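PDB 3R72: odorant binding protein ASP5 from Apis mellifera, which probably binds and carries small hydrophobic odorant molecules in the honeybee antenna, here holding two molecules of n-butyl-benzenesulfonamide. Local coordinates for residues Asn14-Cys19 and Leu29-Arg34; Glu94-Asp99 and Thr104-Gln109; Cys110-Lys113 and Lys118-Phe121. All coordinates share one frame; numbering follows the deposited sequence.

Contact 1 of 3, residues Asn14-Cys19 and Leu29-Arg34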
loop_
_atom_site.group_PDB
_atom_site.type_symbol
_atom_site.label_atom_id
_atom_site.label_comp_id
_atom_site.label_asym_id
_atom_site.label_seq_id
_atom_site.Cartn_x
_atom_site.Cartn_y
_atom_site.Cartn_z
ATOM N N ASN A 14 12.339 -6.006 -0.198
ATOM C CA ASN A 14 12.507 -6.957 0.885
ATOM C C ASN A 14 11.215 -7.271 1.621
ATOM O O ASN A 14 10.975 -8.408 2.000
ATOM C CB ASN A 14 13.643 -6.524 1.800
ATOM C CG ASN A 14 14.983 -6.846 1.189
ATOM O OD1 ASN A 14 15.265 -7.994 0.897
ATOM N ND2 ASN A 14 15.789 -5.845 0.955
ATOM N N MET A 15 10.354 -6.280 1.790
ATOM C CA MET A 15 9.012 -6.524 2.330
ATOM C C MET A 15 8.196 -7.413 1.395
ATOM O O MET A 15 7.525 -8.353 1.832
ATOM C CB MET A 15 8.288 -5.207 2.554
ATOM C CG MET A 15 8.893 -4.398 3.684
ATOM S SD MET A 15 7.919 -2.965 4.148
ATOM C CE MET A 15 7.938 -2.080 2.636
ATOM N N ARG A 16 8.253 -7.122 0.103
ATOM C CA ARG A 16 7.556 -7.955 -0.877
ATOM C C ARG A 16 8.005 -9.401 -0.774
ATOM O O ARG A 16 7.180 -10.322 -0.715
ATOM C CB ARG A 16 7.802 -7.467 -2.304
ATOM C CG ARG A 16 7.278 -8.444 -3.363
ATOM C CD ARG A 16 7.482 -7.994 -4.773
ATOM N NE ARG A 16 6.712 -6.804 -5.091
ATOM C CZ ARG A 16 6.477 -6.366 -6.330
ATOM N NH1 ARG A 16 6.955 -7.013 -7.391
ATOM N NH2 ARG A 16 5.778 -5.258 -6.512
ATOM N N LYS A 17 9.320 -9.607 -0.784
ATOM C CA LYS A 17 9.902 -10.941 -0.732
ATOM C C LYS A 17 9.328 -11.734 0.404
ATOM O O LYS A 17 8.921 -12.894 0.234
ATOM C CB LYS A 17 11.410 -10.865 -0.485
ATOM C CG LYS A 17 12.268 -10.655 -1.698
ATOM C CD LYS A 17 13.669 -11.258 -1.496
ATOM C CE LYS A 17 14.751 -10.247 -1.791
ATOM N NZ LYS A 17 15.988 -10.889 -2.291
ATOM N N SER A 18 9.326 -11.124 1.577
ATOM C CA SER A 18 8.803 -11.737 2.794
ATOM C C SER A 18 7.337 -12.107 2.637
ATOM O O SER A 18 6.929 -13.237 2.872
ATOM C CB SER A 18 8.946 -10.767 3.962
ATOM O OG SER A 18 8.404 -11.306 5.154
ATOM N N CYS A 19 6.528 -11.125 2.251
ATOM C CA CYS A 19 5.087 -11.361 2.144
ATOM C C CYS A 19 4.714 -12.335 0.998
ATOM O O CYS A 19 3.761 -13.111 1.140
ATOM C CB CYS A 19 4.355 -10.020 2.044
ATOM S SG CYS A 19 4.331 -9.042 3.581
ATOM N N LEU A 29 1.206 -11.404 -9.839
ATOM C CA LEU A 29 -0.075 -10.987 -9.310
ATOM C C LEU A 29 0.078 -9.661 -8.535
ATOM O O LEU A 29 -0.741 -8.750 -8.653
ATOM C CB LEU A 29 -0.621 -12.127 -8.447
ATOM C CG LEU A 29 -2.040 -11.941 -7.928
ATOM C CD1 LEU A 29 -3.044 -11.807 -9.064
ATOM C CD2 LEU A 29 -2.401 -13.099 -7.024
ATOM N N VAL A 30 1.169 -9.524 -7.791
ATOM C CA VAL A 30 1.434 -8.279 -7.080
ATOM C C VAL A 30 1.726 -7.138 -8.061
ATOM O O VAL A 30 1.194 -6.046 -7.913
ATOM C CB VAL A 30 2.585 -8.454 -6.083
ATOM C CG1 VAL A 30 2.965 -7.119 -5.470
ATOM C CG2 VAL A 30 2.198 -9.479 -5.017
ATOM N N ASP A 31 2.575 -7.399 -9.059
ATOM C CA ASP A 31 2.897 -6.392 -10.070
ATOM C C ASP A 31 1.686 -5.935 -10.880
ATOM O O ASP A 31 1.657 -4.816 -11.399
ATOM C CB ASP A 31 3.940 -6.924 -11.056
ATOM C CG ASP A 31 5.332 -6.922 -10.507
ATOM O OD1 ASP A 31 5.654 -6.054 -9.668
ATOM O OD2 ASP A 31 6.113 -7.781 -10.971
ATOM N N GLY A 32 0.680 -6.789 -10.980
ATOM C CA GLY A 32 -0.520 -6.434 -11.712
ATOM C C GLY A 32 -1.248 -5.231 -11.145
ATOM O O GLY A 32 -1.891 -4.488 -11.883
ATOM N N MET A 33 -1.158 -5.006 -9.840
ATOM C CA MET A 33 -1.854 -3.869 -9.234
ATOM C C MET A 33 -1.419 -2.529 -9.845
ATOM O O MET A 33 -2.252 -1.644 -10.064
ATOM C CB MET A 33 -1.680 -3.861 -7.715
ATOM C CG MET A 33 -2.351 -5.054 -7.028
ATOM S SD MET A 33 -2.385 -4.916 -5.228
ATOM C CE MET A 33 -0.642 -5.102 -4.819
ATOM N N ARG A 34 -0.129 -2.380 -10.147
ATOM C CA ARG A 34 0.362 -1.143 -10.746
ATOM C C ARG A 34 -0.202 -0.929 -12.162
ATOM O O ARG A 34 -0.281 0.221 -12.642
ATOM C CB ARG A 34 1.890 -1.131 -10.732
ATOM C CG ARG A 34 2.486 -0.945 -9.326
ATOM C CD ARG A 34 3.920 -1.454 -9.254
ATOM N NE ARG A 34 4.465 -1.484 -7.894
ATOM C CZ ARG A 34 5.703 -1.882 -7.594
ATOM N NH1 ARG A 34 6.543 -2.284 -8.547
ATOM N NH2 ARG A 34 6.114 -1.880 -6.333
#
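R16 reaches from helix 5-23 across to V30, D31 and R34, and the contact is built round its guanidinium group. CB points toward segment 29-34, and with CG anti to the backbone N (chi1 171°) the chain starts straight away from its own helix. CB, CG and CD are the spacer: within this pair of segments nothing comes within 4.2 Å of them, and the side chain also touches Y47 of helix 42-54. A bend at chi3 (-66°) then turns the flat end. NE lies 3.8 Å from V30 CG1 and gives its hydrogen bond to the carbonyl O of the C-terminal residue, P122. CZ is 3.7 Å from the same V30 CG1, a methyl standing 3.3 Å above one guanidinium face and displaced toward the rim. Helices 5-23 and 27-32 follow one another in the chain in this member of the PBP/GOBP family, a helical fold cross-linked by three disulfides; one of these, C19-C50, ties the first helix to helix 42-54. At the edge of the guanidinium, NH1 donates to D31 OD1 at 2.8 Å with an N-H...O angle of 154°, forming a salt bridge. The acceptor is near the guanidinium plane, yet the bond arrives from above the carboxylate plane. NH1 has a second ionic partner in E27. NH2 makes a weak, longer bond of 3.3 Å to the same D31 OD1, which is thus gripped twice. It also lies over a face of the R34 guanidinium, 3.4 Å from R34 NH2. Those two donors are not bonded to each other: R34 NH2 donates to the carbonyl O of F121, while D31 and E27 probably offset the gathered positive charge.

Contact 2 of 3, residues Glu94-Asp99 and Thr104-Gln109. With NBB (N-butyl-benzenesulfonamide), chain B.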
loop_
_atom_site.group_PDB
_atom_site.type_symbol
_atom_site.label_atom_id
_atom_site.label_comp_id
_atom_site.label_asym_id
_atom_site.label_seq_id
_atom_site.Cartn_x
_atom_site.Cartn_y
_atom_site.Cartn_z
ATOM N N GLU A 94 -13.320 7.097 3.002
ATOM C CA GLU A 94 -14.124 6.043 2.382
ATOM C C GLU A 94 -14.360 4.948 3.422
ATOM O O GLU A 94 -13.471 4.647 4.218
ATOM C CB GLU A 94 -13.386 5.498 1.157
ATOM C CG GLU A 94 -14.082 4.359 0.414
ATOM C CD GLU A 94 -13.327 3.924 -0.842
ATOM O OE1 GLU A 94 -12.754 4.802 -1.519
ATOM O OE2 GLU A 94 -13.320 2.710 -1.160
ATOM N N GLU A 95 -15.558 4.364 3.447
ATOM C CA GLU A 95 -15.829 3.248 4.350
ATOM C C GLU A 95 -15.174 1.989 3.786
ATOM O O GLU A 95 -15.324 1.688 2.601
ATOM C CB GLU A 95 -17.328 3.012 4.516
ATOM C CG GLU A 95 -17.629 1.830 5.431
ATOM C CD GLU A 95 -19.107 1.603 5.619
ATOM O OE1 GLU A 95 -19.771 1.149 4.663
ATOM O OE2 GLU A 95 -19.595 1.872 6.729
ATOM N N TYR A 96 -14.472 1.254 4.648
ATOM C CA TYR A 96 -13.875 -0.026 4.275
ATOM C C TYR A 96 -14.606 -1.142 5.000
ATOM O O TYR A 96 -14.910 -1.017 6.175
ATOM C CB TYR A 96 -12.363 -0.002 4.558
ATOM C CG TYR A 96 -11.710 1.068 3.706
ATOM C CD1 TYR A 96 -11.679 0.943 2.335
ATOM C CD2 TYR A 96 -11.236 2.243 4.262
ATOM C CE1 TYR A 96 -11.159 1.937 1.536
ATOM C CE2 TYR A 96 -10.729 3.249 3.466
ATOM C CZ TYR A 96 -10.667 3.077 2.103
ATOM O OH TYR A 96 -10.167 4.055 1.268
ATOM N N THR A 97 -14.924 -2.203 4.269
ATOM C CA THR A 97 -15.782 -3.261 4.773
ATOM C C THR A 97 -15.155 -4.607 4.532
ATOM O O THR A 97 -14.236 -4.770 3.728
ATOM C CB THR A 97 -17.146 -3.242 4.072
ATOM O OG1 THR A 97 -16.946 -3.431 2.670
ATOM C CG2 THR A 97 -17.872 -1.930 4.319
ATOM N N GLY A 98 -15.674 -5.596 5.237
ATOM C CA GLY A 98 -15.192 -6.953 5.093
ATOM C C GLY A 98 -14.082 -7.284 6.062
ATOM O O GLY A 98 -13.908 -6.611 7.080
ATOM N N ASP A 99 -13.357 -8.355 5.772
ATOM C CA ASP A 99 -12.250 -8.761 6.618
ATOM C C ASP A 99 -11.040 -7.843 6.412
ATOM O O ASP A 99 -11.075 -6.935 5.572
ATOM C CB ASP A 99 -11.926 -10.264 6.482
ATOM C CG ASP A 99 -11.290 -10.662 5.164
ATOM O OD1 ASP A 99 -11.227 -11.884 4.908
ATOM O OD2 ASP A 99 -10.820 -9.815 4.408
ATOM N N THR A 104 -7.870 -3.606 3.506
ATOM C CA THR A 104 -6.635 -3.024 3.001
ATOM C C THR A 104 -6.614 -3.012 1.480
ATOM O O THR A 104 -6.143 -2.051 0.877
ATOM C CB THR A 104 -5.362 -3.687 3.572
ATOM O OG1 THR A 104 -5.308 -5.070 3.211
ATOM C CG2 THR A 104 -5.314 -3.557 5.062
ATOM N N TYR A 105 -7.156 -4.047 0.846
ATOM C CA TYR A 105 -7.196 -4.075 -0.607
ATOM C C TYR A 105 -8.047 -2.935 -1.167
ATOM O O TYR A 105 -7.682 -2.305 -2.155
ATOM C CB TYR A 105 -7.753 -5.389 -1.082
ATOM C CG TYR A 105 -7.559 -5.753 -2.539
ATOM C CD1 TYR A 105 -6.299 -5.881 -3.098
ATOM C CD2 TYR A 105 -8.647 -6.074 -3.337
ATOM C CE1 TYR A 105 -6.123 -6.333 -4.386
ATOM C CE2 TYR A 105 -8.479 -6.525 -4.629
ATOM C CZ TYR A 105 -7.215 -6.641 -5.143
ATOM O OH TYR A 105 -6.986 -7.110 -6.400
ATOM N N GLN A 106 -9.182 -2.664 -0.529
ATOM C CA GLN A 106 -10.030 -1.553 -0.924
ATOM C C GLN A 106 -9.282 -0.222 -0.775
ATOM O O GLN A 106 -9.405 0.662 -1.611
ATOM C CB GLN A 106 -11.313 -1.535 -0.091
ATOM C CG GLN A 106 -12.299 -2.680 -0.380
ATOM C CD GLN A 106 -13.216 -2.968 0.788
ATOM O OE1 GLN A 106 -13.450 -2.102 1.631
ATOM N NE2 GLN A 106 -13.723 -4.198 0.862
ATOM N N TYR A 107 -8.519 -0.065 0.301
ATOM C CA TYR A 107 -7.762 1.160 0.533
ATOM C C TYR A 107 -6.698 1.360 -0.548
ATOM O O TYR A 107 -6.533 2.453 -1.098
ATOM C CB TYR A 107 -7.141 1.123 1.949
ATOM C CG TYR A 107 -6.410 2.397 2.262
ATOM C CD1 TYR A 107 -7.123 3.521 2.661
ATOM C CD2 TYR A 107 -5.051 2.514 2.113
ATOM C CE1 TYR A 107 -6.514 4.728 2.886
ATOM C CE2 TYR A 107 -4.429 3.725 2.355
ATOM C CZ TYR A 107 -5.175 4.829 2.727
ATOM O OH TYR A 107 -4.579 6.040 2.923
ATOM N N VAL A 108 -5.988 0.289 -0.877
ATOM C CA VAL A 108 -4.991 0.325 -1.936
ATOM C C VAL A 108 -5.639 0.724 -3.275
ATOM O O VAL A 108 -5.097 1.539 -4.007
ATOM C CB VAL A 108 -4.245 -1.037 -2.021
ATOM C CG1 VAL A 108 -3.352 -1.087 -3.254
ATOM C CG2 VAL A 108 -3.441 -1.258 -0.746
ATOM N N GLN A 109 -6.798 0.160 -3.583
ATOM C CA GLN A 109 -7.535 0.521 -4.797
ATOM C C GLN A 109 -7.953 1.990 -4.781
ATOM O O GLN A 109 -7.925 2.644 -5.823
ATOM C CB GLN A 109 -8.768 -0.354 -4.965
ATOM C CG GLN A 109 -8.448 -1.753 -5.410
ATOM C CD GLN A 109 -9.646 -2.654 -5.312
ATOM O OE1 GLN A 109 -9.935 -3.215 -4.246
ATOM N NE2 GLN A 109 -10.360 -2.791 -6.406
HETATM O O1S NBB B . 0.456 1.524 3.534
HETATM S S NBB B . 1.295 1.739 2.413
HETATM O O2S NBB B . 2.180 0.656 2.081
HETATM N N10 NBB B . 2.171 3.039 2.736
HETATM C C11 NBB B . 1.531 4.284 3.104
HETATM C C12 NBB B . 2.273 5.487 2.553
HETATM C C13 NBB B . 2.185 5.626 1.034
HETATM C C14 NBB B . 0.794 6.046 0.608
HETATM C C4 NBB B . 0.361 2.083 1.110
HETATM C C5 NBB B . 0.981 2.289 -0.124
HETATM C C6 NBB B . 0.228 2.594 -1.268
HETATM C C1 NBB B . -1.153 2.695 -1.208
HETATM C C2 NBB B . -1.785 2.475 -0.006
HETATM C C3 NBB B . -1.047 2.177 1.138
HETATM O O HOH W 1 -11.747 1.184 -2.921
HETATM O O HOH W 2 -14.677 0.092 0.409
HETATM O O HOH W 3 -16.373 -6.172 1.318
#
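The amide of Q106 meets the backbone of T97 through two hydrogen bonds, using both of its polar ends. T97 N donates to Q106 OE1 at 3.0 Å and 165°, in the carbonyl plane and on a lone pair. The return bond, Q106 NE2 to T97 O, has the same length of 3.0 Å but is more bent, at 140°, with its donor tilted from the carbonyl plane. Together they fix the rotation of the amide. With an alanine in its place, T97 N and O would probably lose these partners and the loop be less firmly held to the helix. Beside the amide, Q106 CB sits at the edge of the Y96 ring, 3.5 Å from Y96 CD1. Over one face of that ring stands Y107 CB, 4.3 Å from the centroid in a CH-pi contact, and the Y107 ring turns its edge to the same ring in an offset edge-to-face pair with planes at 73°. One shell out, a water lies 2.8 Å from Q106 OE1 and equally far from E95 O. The Y96 hydroxyl is bonded to the carbonyl O of C91. G98 has a positive phi, where a side chain would jam against the preceding carbonyl, and D99 then N-caps helix 100-114. The CD2/CE2 edge of Y107, away from Y96, borders the ligand pocket, its CE2 3.8 Å from C2 of NBB (chain B). Segment 94-99 thus folds back from the end of helix 81-91 onto helix 100-114, with Y107 touching V88 and C91 of the former, and F63 of strand 62-63 meeting both tyrosine rings.

Contact 3 of 3, residues Cys110-Lys113 and Lys118-Phe121. With NBB (N-butyl-benzenesulfonamide), chain B; NBB (N-butyl-benzenesulfonamide), chain C.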
loop_
_atom_site.group_PDB
_atom_site.type_symbol
_atom_site.label_atom_id
_atom_site.label_comp_id
_atom_site.label_asym_id
_atom_site.label_seq_id
_atom_site.Cartn_x
_atom_site.Cartn_y
_atom_site.Cartn_z
ATOM N N CYS A 110 -8.333 2.525 -3.629
ATOM C CA CYS A 110 -8.665 3.945 -3.540
ATOM C C CYS A 110 -7.456 4.798 -3.898
ATOM O O CYS A 110 -7.560 5.761 -4.647
ATOM C CB CYS A 110 -9.169 4.299 -2.144
ATOM S SG CYS A 110 -9.605 6.054 -1.962
ATOM N N HIS A 111 -6.290 4.430 -3.388
ATOM C CA HIS A 111 -5.069 5.149 -3.729
ATOM C C HIS A 111 -4.793 5.093 -5.235
ATOM O O HIS A 111 -4.462 6.110 -5.853
ATOM C CB HIS A 111 -3.902 4.554 -2.953
ATOM C CG HIS A 111 -3.547 5.324 -1.724
ATOM N ND1 HIS A 111 -4.273 5.342 -0.550
ATOM C CD2 HIS A 111 -2.469 6.101 -1.503
ATOM C CE1 HIS A 111 -3.657 6.118 0.331
ATOM N NE2 HIS A 111 -2.560 6.591 -0.227
ATOM N N TYR A 112 -4.904 3.909 -5.824
ATOM C CA TYR A 112 -4.720 3.752 -7.259
ATOM C C TYR A 112 -5.648 4.687 -8.034
ATOM O O TYR A 112 -5.210 5.408 -8.938
ATOM C CB TYR A 112 -4.967 2.291 -7.671
ATOM C CG TYR A 112 -4.791 2.077 -9.162
ATOM C CD1 TYR A 112 -3.546 1.775 -9.708
ATOM C CD2 TYR A 112 -5.856 2.230 -10.035
ATOM C CE1 TYR A 112 -3.381 1.614 -11.073
ATOM C CE2 TYR A 112 -5.691 2.080 -11.390
ATOM C CZ TYR A 112 -4.458 1.767 -11.899
ATOM O OH TYR A 112 -4.273 1.607 -13.254
ATOM N N LYS A 113 -6.925 4.673 -7.680
ATOM C CA LYS A 113 -7.920 5.437 -8.407
ATOM C C LYS A 113 -7.625 6.934 -8.386
ATOM O O LYS A 113 -7.906 7.637 -9.356
ATOM C CB LYS A 113 -9.309 5.147 -7.859
ATOM C CG LYS A 113 -9.828 3.803 -8.316
ATOM C CD LYS A 113 -11.299 3.642 -7.988
ATOM C CE LYS A 113 -11.751 2.182 -8.041
ATOM N NZ LYS A 113 -13.131 2.027 -7.501
ATOM N N LYS A 118 0.973 7.380 -10.989
ATOM C CA LYS A 118 2.010 7.432 -9.972
ATOM C C LYS A 118 1.862 6.385 -8.866
ATOM O O LYS A 118 2.711 6.307 -7.986
ATOM C CB LYS A 118 2.082 8.842 -9.388
ATOM C CG LYS A 118 2.333 9.903 -10.462
ATOM C CD LYS A 118 2.962 11.167 -9.926
ATOM C CE LYS A 118 3.340 12.100 -11.073
ATOM N NZ LYS A 118 4.031 13.332 -10.593
ATOM N N PHE A 119 0.826 5.554 -8.921
ATOM C CA PHE A 119 0.611 4.518 -7.902
ATOM C C PHE A 119 1.836 3.648 -7.701
ATOM O O PHE A 119 2.481 3.251 -8.659
ATOM C CB PHE A 119 -0.543 3.648 -8.347
ATOM C CG PHE A 119 -0.803 2.462 -7.457
ATOM C CD1 PHE A 119 -1.595 2.557 -6.311
ATOM C CD2 PHE A 119 -0.282 1.230 -7.783
ATOM C CE1 PHE A 119 -1.842 1.434 -5.525
ATOM C CE2 PHE A 119 -0.528 0.110 -7.006
ATOM C CZ PHE A 119 -1.317 0.222 -5.888
ATOM N N PHE A 120 2.118 3.330 -6.438
ATOM C CA PHE A 120 3.157 2.388 -6.040
ATOM C C PHE A 120 2.674 1.627 -4.817
ATOM O O PHE A 120 2.145 2.220 -3.901
ATOM C CB PHE A 120 4.445 3.132 -5.700
ATOM C CG PHE A 120 5.575 2.226 -5.278
ATOM C CD1 PHE A 120 6.451 1.734 -6.224
ATOM C CD2 PHE A 120 5.739 1.842 -3.949
ATOM C CE1 PHE A 120 7.488 0.887 -5.854
ATOM C CE2 PHE A 120 6.776 0.990 -3.571
ATOM C CZ PHE A 120 7.647 0.512 -4.530
ATOM N N PHE A 121 2.861 0.321 -4.809
ATOM C CA PHE A 121 2.635 -0.487 -3.624
ATOM C C PHE A 121 3.788 -1.493 -3.575
ATOM O O PHE A 121 4.147 -2.055 -4.598
ATOM C CB PHE A 121 1.284 -1.207 -3.679
ATOM C CG PHE A 121 0.903 -1.829 -2.375
ATOM C CD1 PHE A 121 0.321 -1.061 -1.373
ATOM C CD2 PHE A 121 1.186 -3.154 -2.107
ATOM C CE1 PHE A 121 -0.006 -1.608 -0.147
ATOM C CE2 PHE A 121 0.847 -3.714 -0.894
ATOM C CZ PHE A 121 0.256 -2.936 0.088
HETATM O O1S NBB B . 0.456 1.524 3.534
HETATM S S NBB B . 1.295 1.739 2.413
HETATM O O2S NBB B . 2.180 0.656 2.081
HETATM N N10 NBB B . 2.171 3.039 2.736
HETATM C C11 NBB B . 1.531 4.284 3.104
HETATM C C12 NBB B . 2.273 5.487 2.553
HETATM C C13 NBB B . 2.185 5.626 1.034
HETATM C C14 NBB B . 0.794 6.046 0.608
HETATM C C4 NBB B . 0.361 2.083 1.110
HETATM C C5 NBB B . 0.981 2.289 -0.124
HETATM C C6 NBB B . 0.228 2.594 -1.268
HETATM C C1 NBB B . -1.153 2.695 -1.208
HETATM C C2 NBB B . -1.785 2.475 -0.006
HETATM C C3 NBB B . -1.047 2.177 1.138
HETATM O O1S NBB C . 4.978 2.290 -0.426
HETATM S S NBB C . 5.575 3.132 0.572
HETATM O O2S NBB C . 4.722 3.394 1.696
HETATM N N10 NBB C . 5.920 4.532 -0.119
HETATM C C11 NBB C . 6.762 4.581 -1.301
HETATM C C12 NBB C . 6.502 5.839 -2.118
HETATM C C13 NBB C . 7.598 6.088 -3.144
HETATM C C14 NBB C . 7.560 5.075 -4.261
HETATM C C4 NBB C . 6.962 2.485 1.118
HETATM C C5 NBB C . 7.349 2.601 2.462
HETATM C C6 NBB C . 8.544 2.055 2.934
HETATM C C1 NBB C . 9.389 1.400 2.049
HETATM C C2 NBB C . 9.026 1.282 0.718
HETATM C C3 NBB C . 7.824 1.818 0.255
#
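Y112 turns its ring edge to one face of F119, in an edge-to-face pair with centroids 5.3 Å apart and planes at 72°. The touching atom is Y112 CD1, 3.6 Å above the F119 plane and offset toward the rim. F119 also slides its own CD1 to 3.5 Å from Y112 CA, which fits the ring against the helix backbone. CG of Y112 lies anti to the backbone N (chi1 180°), which carries CD1 over the F119 ring, and the two side chains cross at about a right angle. The H111 ring has the phenyl of NBB (chain B) over one face, that ligand's C2 3.7 Å above the centre. Beyond F119 the chain runs extended, and F120 and F121 project to opposite sides of it. F120 takes C14 of NBB (chain C) over one face and O1S of that ligand at its edge; F121 CD1 lies 3.6 Å from C5 of NBB (chain B). The C-terminal segment thus lines one side of two adjoining ligand sites, F120 belonging to both. Around it, F121 packs on Y47, T48 and I51 of helix 42-54, H111 on helix 81-91, and the C91-C110 disulfide joins helix 81-91 to helix 100-114.

Overall arrangement
Contact 2 lies at the surface, whereas contacts 1 and 3 are partly buried. Their chemistry differs too: ionic and centred on one arginine in contact 1, amide-to-backbone bonding with water and a tyrosine pair in contact 2, and apolar, mainly aromatic, in contact 3. Contacts 2 and 3 both use helix 100-114 and meet the same ligand, NBB (chain B), from successive turns, their centres about 13 Å apart; V108 packs on F119 and F121 between them. Contact 1 joins helix 5-23 to segment 29-34, which begins on helix 27-32, but meets contact 3 where R34 NH2 donates to the F121 carbonyl. Contacts 1 and 2 meet through M33 against Y105.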